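Local coordinates for proteasome activator protein PA26 (Trypanosoma brucei, PDB 1YAR), which activates the 20S proteasome, probably by docking on its ends and opening the axial gate for substrates, at residues Phe28-Glu33 and Ala91-Thr96; Ala50-Val55 and Asp195-Val200; Ala64-Ser69 and Leu187-Ile192. All coordinates share one frame; numbering follows the deposited sequence.

Interaction 1 of 3, residues Phe28-Glu33 and Ala91-Thr96; sequences FAVIEE and AETIRT
Just behind Thr-93 and Ile-94, which meet Val-30 across the contact, the backbone O of Glu-92 is gripped by two donors. Thr-96 OG1 donates to Glu-92 O at 2.9 Å. Thr-96 N reaches the same O at 2.9 Å in the regular helix bond. The two donors come from opposite faces of the carbonyl plane. The hydroxyl is tilted from that plane and makes a C=O...OG1 angle of 150°. This ties the side chain of Thr-96 back on its own helix, on the side away from 28-33.

The contact itself is apolar. The CA atoms of Val-30 and Ile-94, 7.5 Å apart, are the nearest across the two segments. Val-30 holds CG1 anti to its backbone N (chi1 169°), which splits its two methyls between two partners. CG1 meets Ile-94 CD1 at 3.7 Å. CG2 turns to Thr-93 and lies 4.2 Å from its CB. Ile-94 CD1 also touches Ile-31 CD1 at 3.8 Å, and these two side chains cross at about a right angle. The delta methyl of Ile-94 therefore packs on two residues of the facing helix.

Helices 24-57 and 71-99 are neighbours in the antiparallel helical bundle of the PA28 (11S activator) family. Here their axes run roughly antiparallel at 147° and approach to 9.4 Å. No hydrogen bond joins the two segments. Ile-31 also packs on Ile-215 and Leu-219 of helix 183-226, while Ile-94 reaches Ile-123 of helix 111-130. The far side of 91-96 is a subunit interface: the Glu-92 carboxylate bonds to Thr-209 and His-206 of the second subunit, and Thr-96 OG1 bonds to the same Thr-209. Nearby Glu-127 might raise the carboxylate's proton affinity, offset in part by Arg-95, whose salt bridge to Glu-92 is long, and by the second-subunit bonds.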
loop_
_atom_site.group_PDB
_atom_site.type_symbol
_atom_site.label_atom_id
_atom_site.label_comp_id
_atom_site.label_asym_id
_atom_site.label_seq_id
_atom_site.Cartn_x
_atom_site.Cartn_y
_atom_site.Cartn_z
ATOM N N PHE O 28 -56.702 -82.065 19.247
ATOM C CA PHE O 28 -57.888 -81.386 18.701
ATOM C C PHE O 28 -59.134 -82.268 18.765
ATOM O O PHE O 28 -60.213 -81.799 19.105
ATOM C CB PHE O 28 -57.667 -80.893 17.260
ATOM C CG PHE O 28 -58.833 -80.125 16.694
ATOM C CD1 PHE O 28 -59.300 -78.965 17.320
ATOM C CD2 PHE O 28 -59.463 -80.551 15.522
ATOM C CE1 PHE O 28 -60.389 -78.243 16.818
ATOM C CE2 PHE O 28 -60.552 -79.832 14.987
ATOM C CZ PHE O 28 -61.020 -78.666 15.639
ATOM N N ALA O 29 -58.978 -83.550 18.451
ATOM C CA ALA O 29 -60.105 -84.481 18.530
ATOM C C ALA O 29 -60.718 -84.536 19.941
ATOM O O ALA O 29 -61.938 -84.679 20.090
ATOM C CB ALA O 29 -59.669 -85.876 18.077
ATOM N N VAL O 30 -59.870 -84.444 20.969
ATOM C CA VAL O 30 -60.351 -84.426 22.351
ATOM C C VAL O 30 -61.176 -83.162 22.587
ATOM O O VAL O 30 -62.294 -83.211 23.112
ATOM C CB VAL O 30 -59.172 -84.523 23.377
ATOM C CG1 VAL O 30 -59.659 -84.223 24.798
ATOM C CG2 VAL O 30 -58.516 -85.912 23.337
ATOM N N ILE O 31 -60.617 -82.027 22.186
ATOM C CA ILE O 31 -61.284 -80.736 22.373
ATOM C C ILE O 31 -62.637 -80.698 21.655
ATOM O O ILE O 31 -63.617 -80.171 22.176
ATOM C CB ILE O 31 -60.364 -79.565 21.916
ATOM C CG1 ILE O 31 -59.089 -79.485 22.785
ATOM C CG2 ILE O 31 -61.140 -78.234 21.901
ATOM C CD1 ILE O 31 -59.341 -79.082 24.282
ATOM N N GLU O 32 -62.694 -81.274 20.455
ATOM C CA GLU O 32 -63.968 -81.373 19.751
ATOM C C GLU O 32 -64.991 -82.194 20.545
ATOM O O GLU O 32 -66.146 -81.807 20.637
ATOM C CB GLU O 32 -63.780 -82.005 18.387
ATOM C CG GLU O 32 -63.014 -81.152 17.407
ATOM C CD GLU O 32 -63.014 -81.776 16.024
ATOM O OE1 GLU O 32 -62.401 -82.869 15.846
ATOM O OE2 GLU O 32 -63.634 -81.169 15.127
ATOM N N GLU O 33 -64.551 -83.322 21.091
ATOM C CA GLU O 33 -65.394 -84.189 21.924
ATOM C C GLU O 33 -65.861 -83.474 23.194
ATOM O O GLU O 33 -67.029 -83.541 23.556
ATOM C CB GLU O 33 -64.653 -85.498 22.255
ATOM C CG GLU O 33 -65.376 -86.456 23.218
ATOM C CD GLU O 33 -66.775 -86.852 22.781
ATOM O OE1 GLU O 33 -67.079 -86.832 21.558
ATOM O OE2 GLU O 33 -67.591 -87.182 23.677
ATOM N N ALA O 91 -57.601 -85.944 28.800
ATOM C CA ALA O 91 -56.621 -84.931 29.252
ATOM C C ALA O 91 -55.169 -85.403 29.078
ATOM O O ALA O 91 -54.291 -84.621 28.700
ATOM C CB ALA O 91 -56.880 -84.567 30.695
ATOM N N GLU O 92 -54.919 -86.687 29.350
ATOM C CA GLU O 92 -53.573 -87.246 29.218
ATOM C C GLU O 92 -53.093 -87.279 27.770
ATOM O O GLU O 92 -51.902 -87.137 27.514
ATOM C CB GLU O 92 -53.491 -88.637 29.847
ATOM C CG GLU O 92 -53.636 -88.642 31.368
ATOM C CD GLU O 92 -52.392 -88.167 32.103
ATOM O OE1 GLU O 92 -51.299 -88.084 31.505
ATOM O OE2 GLU O 92 -52.503 -87.872 33.312
ATOM N N THR O 93 -54.026 -87.458 26.827
ATOM C CA THR O 93 -53.712 -87.335 25.408
ATOM C C THR O 93 -53.222 -85.923 25.101
ATOM O O THR O 93 -52.195 -85.759 24.438
ATOM C CB THR O 93 -54.955 -87.699 24.576
ATOM O OG1 THR O 93 -55.249 -89.086 24.800
ATOM C CG2 THR O 93 -54.686 -87.576 23.071
ATOM N N ILE O 94 -53.942 -84.906 25.576
ATOM C CA ILE O 94 -53.500 -83.524 25.323
ATOM C C ILE O 94 -52.145 -83.274 25.970
ATOM O O ILE O 94 -51.266 -82.672 25.362
ATOM C CB ILE O 94 -54.514 -82.469 25.773
ATOM C CG1 ILE O 94 -55.874 -82.709 25.104
ATOM C CG2 ILE O 94 -53.970 -81.066 25.403
ATOM C CD1 ILE O 94 -57.008 -81.820 25.634
ATOM N N ARG O 95 -52.012 -83.743 27.206
ATOM C CA ARG O 95 -50.797 -83.609 27.977
ATOM C C ARG O 95 -49.625 -84.133 27.163
ATOM O O ARG O 95 -48.613 -83.449 27.011
ATOM C CB ARG O 95 -50.959 -84.402 29.274
ATOM C CG ARG O 95 -50.060 -84.010 30.403
ATOM C CD ARG O 95 -50.764 -84.096 31.768
ATOM N NE ARG O 95 -49.901 -84.653 32.807
ATOM C CZ ARG O 95 -48.953 -83.976 33.447
ATOM N NH1 ARG O 95 -48.740 -82.698 33.167
ATOM N NH2 ARG O 95 -48.224 -84.576 34.379
ATOM N N THR O 96 -49.788 -85.344 26.623
ATOM C CA THR O 96 -48.745 -86.030 25.857
ATOM C C THR O 96 -48.353 -85.223 24.625
ATOM O O THR O 96 -47.180 -85.043 24.366
ATOM C CB THR O 96 -49.232 -87.439 25.442
ATOM O OG1 THR O 96 -49.351 -88.237 26.616
ATOM C CG2 THR O 96 -48.150 -88.175 24.615
#

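Interaction 2 of 3, residues Ala50-Val55 and Asp195-Val200; sequences AEAHGV and DFMLKV. Unlike the reference sequence in segment 50-55: Val-55 (reference Thr).
His-53 carries its ring with CG anti to the backbone N (chi1 -167°), which lays the imidazole alongside Leu-198. In Met-197 the bends at chi2 (-64°) and chi3 bring SD beside Ala-52 CB. Met-197 therefore meets two residues of helix 24-57: its SD lies 3.7 Å from Ala-52 CB, and its CB lies 4.0 Å from His-53 CB. Met-197 CB also lies at the edge of the imidazole, near its plane. His-53 CD2 comes within 3.9 Å of the backbone N of Leu-198, which sits oblique to the ring, neither over its face nor at its edge. His-53 NE2 is 4.2 Å from Leu-198 CB.

The crossing joins helix 24-57 to helix 183-226 within the antiparallel helical bundle. The local axes run at 155° and come within 8.6 Å. The small Ala-52 side chain leaves the sulfur close to the facing helix. Leu-77 of helix 71-99 and Ile-56 also pack on Met-197.

A water completes the polar side. It sits in the plane of the imidazole, 2.9 Å from His-53 NE2, and donates to Asp-195 OD1 at 2.9 Å. Asp-195 OD1 is further bonded by Gln-191 and by Gln-81 NE2 of the third subunit. Three donors therefore hold this one oxygen, and the water links the crossing to the subunit interface. His-53 NE2 and Asp-195 OD1 are 5.7 Å apart, too far for a direct bond. The nearby carboxylate may favour a protonated imidazole, though its charge is not seen and the three donors on OD1 would weaken the effect.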
loop_
_atom_site.group_PDB
_atom_site.type_symbol
_atom_site.label_atom_id
_atom_site.label_comp_id
_atom_site.label_asym_id
_atom_site.label_seq_id
_atom_site.Cartn_x
_atom_site.Cartn_y
_atom_site.Cartn_z
ATOM N N ALA O 50 -79.838 -83.924 40.395
ATOM C CA ALA O 50 -80.882 -83.055 40.956
ATOM C C ALA O 50 -82.185 -83.820 41.201
ATOM O O ALA O 50 -82.816 -83.649 42.239
ATOM C CB ALA O 50 -81.129 -81.832 40.076
ATOM N N GLU O 51 -82.554 -84.674 40.247
ATOM C CA GLU O 51 -83.758 -85.498 40.332
ATOM C C GLU O 51 -83.696 -86.379 41.587
ATOM O O GLU O 51 -84.626 -86.381 42.400
ATOM C CB GLU O 51 -83.894 -86.327 39.041
ATOM C CG GLU O 51 -84.830 -87.525 39.105
ATOM C CD GLU O 51 -84.964 -88.212 37.756
ATOM O OE1 GLU O 51 -85.935 -87.873 37.028
ATOM O OE2 GLU O 51 -84.096 -89.065 37.409
ATOM N N ALA O 52 -82.583 -87.099 41.747
ATOM C CA ALA O 52 -82.355 -87.949 42.909
ATOM C C ALA O 52 -82.381 -87.114 44.188
ATOM O O ALA O 52 -83.047 -87.484 45.152
ATOM C CB ALA O 52 -81.040 -88.694 42.766
ATOM N N HIS O 53 -81.689 -85.971 44.185
ATOM C CA HIS O 53 -81.696 -85.061 45.337
ATOM C C HIS O 53 -83.122 -84.697 45.756
ATOM O O HIS O 53 -83.450 -84.707 46.950
ATOM C CB HIS O 53 -80.912 -83.780 45.016
ATOM C CG HIS O 53 -80.612 -82.947 46.219
ATOM N ND1 HIS O 53 -81.249 -81.753 46.479
ATOM C CD2 HIS O 53 -79.762 -83.149 47.249
ATOM C CE1 HIS O 53 -80.795 -81.250 47.614
ATOM N NE2 HIS O 53 -79.894 -82.078 48.102
ATOM N N GLY O 54 -83.961 -84.374 44.770
ATOM C CA GLY O 54 -85.363 -84.010 45.013
ATOM C C GLY O 54 -86.123 -85.123 45.712
ATOM O O GLY O 54 -86.893 -84.870 46.636
ATOM N N VAL O 55 -85.880 -86.355 45.275
ATOM C CA VAL O 55 -86.498 -87.548 45.857
ATOM C C VAL O 55 -86.097 -87.741 47.332
ATOM O O VAL O 55 -86.946 -88.024 48.183
ATOM C CB VAL O 55 -86.192 -88.817 45.002
ATOM C CG1 VAL O 55 -86.791 -90.072 45.634
ATOM C CG2 VAL O 55 -86.738 -88.645 43.596
ATOM N N ASP O 195 -76.482 -85.219 50.404
ATOM C CA ASP O 195 -75.256 -84.447 50.192
ATOM C C ASP O 195 -74.418 -84.999 49.052
ATOM O O ASP O 195 -73.735 -84.237 48.380
ATOM C CB ASP O 195 -74.417 -84.362 51.463
ATOM C CG ASP O 195 -74.897 -83.270 52.409
ATOM O OD1 ASP O 195 -75.919 -82.603 52.115
ATOM O OD2 ASP O 195 -74.308 -83.010 53.485
ATOM N N PHE O 196 -74.450 -86.317 48.838
ATOM C CA PHE O 196 -73.699 -86.874 47.720
ATOM C C PHE O 196 -74.298 -86.532 46.384
ATOM O O PHE O 196 -73.567 -86.320 45.413
ATOM C CB PHE O 196 -73.389 -88.374 47.888
ATOM C CG PHE O 196 -72.157 -88.609 48.712
ATOM C CD1 PHE O 196 -72.222 -88.592 50.101
ATOM C CD2 PHE O 196 -70.920 -88.756 48.101
ATOM C CE1 PHE O 196 -71.073 -88.762 50.879
ATOM C CE2 PHE O 196 -69.763 -88.948 48.855
ATOM C CZ PHE O 196 -69.834 -88.933 50.257
ATOM N N MET O 197 -75.625 -86.415 46.345
ATOM C CA MET O 197 -76.271 -85.937 45.131
ATOM C C MET O 197 -76.008 -84.448 44.930
ATOM O O MET O 197 -75.736 -84.021 43.811
ATOM C CB MET O 197 -77.763 -86.275 45.118
ATOM C CG MET O 197 -78.051 -87.768 45.132
ATOM S SD MET O 197 -77.451 -88.632 43.652
ATOM C CE MET O 197 -75.932 -89.380 44.206
ATOM N N LEU O 198 -76.071 -83.662 46.002
ATOM C CA LEU O 198 -75.708 -82.234 45.915
ATOM C C LEU O 198 -74.289 -82.060 45.378
ATOM O O LEU O 198 -74.051 -81.239 44.489
ATOM C CB LEU O 198 -75.859 -81.533 47.272
ATOM C CG LEU O 198 -75.344 -80.083 47.345
ATOM C CD1 LEU O 198 -76.034 -79.201 46.293
ATOM C CD2 LEU O 198 -75.567 -79.530 48.735
ATOM N N LYS O 199 -73.359 -82.834 45.923
ATOM C CA LYS O 199 -71.944 -82.777 45.520
ATOM C C LYS O 199 -71.718 -83.127 44.052
ATOM O O LYS O 199 -70.906 -82.496 43.384
ATOM C CB LYS O 199 -71.100 -83.664 46.418
ATOM C CG LYS O 199 -70.936 -83.055 47.781
ATOM C CD LYS O 199 -70.094 -83.903 48.675
ATOM C CE LYS O 199 -70.044 -83.229 50.033
ATOM N NZ LYS O 199 -68.896 -83.715 50.843
ATOM N N VAL O 200 -72.448 -84.124 43.552
ATOM C CA VAL O 200 -72.467 -84.379 42.105
ATOM C C VAL O 200 -73.002 -83.177 41.313
ATOM O O VAL O 200 -72.425 -82.824 40.290
ATOM C CB VAL O 200 -73.232 -85.686 41.749
ATOM C CG1 VAL O 200 -73.332 -85.836 40.238
ATOM C CG2 VAL O 200 -72.507 -86.895 42.352
HETATM O O HOH W 1 -78.130 -81.836 50.413
#

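Interaction 3 of 3, residues Ala64-Ser69 and Leu187-Ile192; sequences AQAEKS and LELRQI
The short, weakly bonded helix at about 64-67 belongs to the connection between helices 24-57 and 71-99, and one leucine of helix 183-226 packs against it. Leu-189 extends with CG anti to its backbone N (chi1 -176°). Its CD2 methyl then makes the whole contact. It lies against the peptide link of Gln-65 and Ala-66, 3.7 Å from Gln-65 C and 3.7 Å from Ala-66 N. The same methyl touches both neighbouring beta carbons: Gln-65 CB at 4.0 Å and Ala-66 CB at 4.1 Å.

The rest of the Gln-65 side chain bends away, and its OE1 bonds to Gly-62 N. The backbone O of Gln-65 takes a bond from Arg-158 NH1 of helix 150-166. Leu-189 also packs on Arg-158 and on Tyr-61. Within the short helix, Glu-67 N reaches Ala-64 O at 3.1 Å.

No hydrogen bond crosses between the segments. The Leu-189 methyl can neither give nor take a hydrogen bond, so its contact with the peptide link rests on van der Waals packing and hydrophobic burial, while Gln-65 OE1 and O are satisfied elsewhere in the chain.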
loop_
_atom_site.group_PDB
_atom_site.type_symbol
_atom_site.label_atom_id
_atom_site.label_comp_id
_atom_site.label_asym_id
_atom_site.label_seq_id
_atom_site.Cartn_x
_atom_site.Cartn_y
_atom_site.Cartn_z
ATOM N N ALA O 64 -85.363 -98.984 57.916
ATOM C CA ALA O 64 -85.459 -99.655 56.625
ATOM C C ALA O 64 -84.466 -99.099 55.591
ATOM O O ALA O 64 -83.964 -99.838 54.737
ATOM C CB ALA O 64 -86.874 -99.556 56.097
ATOM N N GLN O 65 -84.196 -97.795 55.670
ATOM C CA GLN O 65 -83.271 -97.140 54.738
ATOM C C GLN O 65 -81.816 -97.496 55.011
ATOM O O GLN O 65 -80.966 -97.317 54.144
ATOM C CB GLN O 65 -83.463 -95.621 54.745
ATOM C CG GLN O 65 -84.658 -95.128 53.939
ATOM C CD GLN O 65 -86.001 -95.675 54.429
ATOM O OE1 GLN O 65 -86.351 -95.558 55.612
ATOM N NE2 GLN O 65 -86.755 -96.269 53.511
ATOM N N ALA O 66 -81.531 -97.997 56.211
ATOM C CA ALA O 66 -80.203 -98.509 56.532
ATOM C C ALA O 66 -80.001 -99.917 55.978
ATOM O O ALA O 66 -78.871 -100.377 55.853
ATOM C CB ALA O 66 -79.973 -98.504 58.029
ATOM N N GLU O 67 -81.100 -100.598 55.667
ATOM C CA GLU O 67 -81.057 -102.010 55.251
ATOM C C GLU O 67 -80.815 -102.178 53.758
ATOM O O GLU O 67 -80.444 -103.267 53.308
ATOM C CB GLU O 67 -82.343 -102.737 55.670
ATOM C CG GLU O 67 -82.468 -102.884 57.180
ATOM C CD GLU O 67 -83.796 -103.473 57.639
ATOM O OE1 GLU O 67 -83.777 -104.198 58.654
ATOM O OE2 GLU O 67 -84.853 -103.208 57.017
ATOM N N LYS O 68 -81.005 -101.101 52.999
ATOM C CA LYS O 68 -80.752 -101.113 51.561
ATOM C C LYS O 68 -80.030 -99.854 51.060
ATOM O O LYS O 68 -80.408 -98.730 51.425
ATOM C CB LYS O 68 -82.069 -101.266 50.800
ATOM C CG LYS O 68 -81.993 -102.312 49.702
ATOM C CD LYS O 68 -82.454 -101.774 48.355
ATOM C CE LYS O 68 -82.031 -102.738 47.249
ATOM N NZ LYS O 68 -81.924 -102.084 45.911
ATOM N N SER O 69 -79.015 -100.048 50.208
ATOM C CA SER O 69 -78.364 -98.940 49.485
ATOM C C SER O 69 -79.132 -98.552 48.218
ATOM O O SER O 69 -79.420 -99.406 47.373
ATOM C CB SER O 69 -76.923 -99.286 49.108
ATOM O OG SER O 69 -76.158 -99.621 50.243
ATOM N N LEU O 187 -80.997 -89.094 60.843
ATOM C CA LEU O 187 -81.057 -87.975 59.902
ATOM C C LEU O 187 -79.739 -87.831 59.123
ATOM O O LEU O 187 -79.740 -87.388 57.980
ATOM C CB LEU O 187 -81.385 -86.683 60.633
ATOM C CG LEU O 187 -82.826 -86.551 61.156
ATOM C CD1 LEU O 187 -82.951 -85.349 62.017
ATOM C CD2 LEU O 187 -83.848 -86.502 59.991
ATOM N N GLU O 188 -78.617 -88.200 59.744
ATOM C CA GLU O 188 -77.337 -88.163 59.025
ATOM C C GLU O 188 -77.304 -89.143 57.829
ATOM O O GLU O 188 -76.655 -88.867 56.806
ATOM C CB GLU O 188 -76.152 -88.397 59.964
ATOM C CG GLU O 188 -74.822 -88.079 59.301
ATOM C CD GLU O 188 -73.627 -88.480 60.131
ATOM O OE1 GLU O 188 -72.512 -88.469 59.563
ATOM O OE2 GLU O 188 -73.795 -88.800 61.328
ATOM N N LEU O 189 -78.031 -90.263 57.941
ATOM C CA LEU O 189 -78.119 -91.238 56.852
ATOM C C LEU O 189 -78.771 -90.617 55.637
ATOM O O LEU O 189 -78.276 -90.757 54.507
ATOM C CB LEU O 189 -78.914 -92.480 57.281
ATOM C CG LEU O 189 -79.012 -93.644 56.289
ATOM C CD1 LEU O 189 -77.657 -94.314 56.127
ATOM C CD2 LEU O 189 -80.109 -94.656 56.745
ATOM N N ARG O 190 -79.880 -89.920 55.880
ATOM C CA ARG O 190 -80.568 -89.178 54.841
ATOM C C ARG O 190 -79.661 -88.070 54.302
ATOM O O ARG O 190 -79.689 -87.788 53.106
ATOM C CB ARG O 190 -81.860 -88.586 55.402
ATOM C CG ARG O 190 -82.688 -87.824 54.429
ATOM C CD ARG O 190 -84.012 -87.412 55.015
ATOM N NE ARG O 190 -84.681 -86.415 54.196
ATOM C CZ ARG O 190 -84.496 -85.108 54.323
ATOM N NH1 ARG O 190 -83.662 -84.637 55.247
ATOM N NH2 ARG O 190 -85.154 -84.265 53.535
ATOM N N GLN O 191 -78.876 -87.450 55.193
ATOM C CA GLN O 191 -78.055 -86.300 54.806
ATOM C C GLN O 191 -76.904 -86.740 53.913
ATOM O O GLN O 191 -76.506 -86.004 52.994
ATOM C CB GLN O 191 -77.526 -85.516 56.011
ATOM C CG GLN O 191 -77.209 -84.021 55.646
ATOM C CD GLN O 191 -78.405 -83.293 55.024
ATOM O OE1 GLN O 191 -79.508 -83.310 55.584
ATOM N NE2 GLN O 191 -78.188 -82.648 53.884
ATOM N N ILE O 192 -76.360 -87.921 54.193
ATOM C CA ILE O 192 -75.338 -88.503 53.336
ATOM C C ILE O 192 -75.914 -88.727 51.932
ATOM O O ILE O 192 -75.299 -88.322 50.940
ATOM C CB ILE O 192 -74.766 -89.811 53.943
ATOM C CG1 ILE O 192 -73.847 -89.494 55.114
ATOM C CG2 ILE O 192 -74.006 -90.629 52.876
ATOM C CD1 ILE O 192 -73.604 -90.677 56.042
#

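How the interactions relate
The three contacts are spread along one elongated helical subunit. Interactions 1 and 2 both use helix 24-57 but lie on opposite sides of the chain's centre, with centres about 30 Å apart and nearest atoms about 18 Å apart. Interactions 2 and 3 both use helix 183-226, where their segments follow closely, and sit on the same side, with centres about 14 Å apart. Interaction 1 is about 40 Å from interaction 3, centre to centre. Segments of all three contacts meet the third subunit, and those of interactions 1 and 3 also meet the second. The same helices that pack within the chain also carry residues at the subunit interfaces.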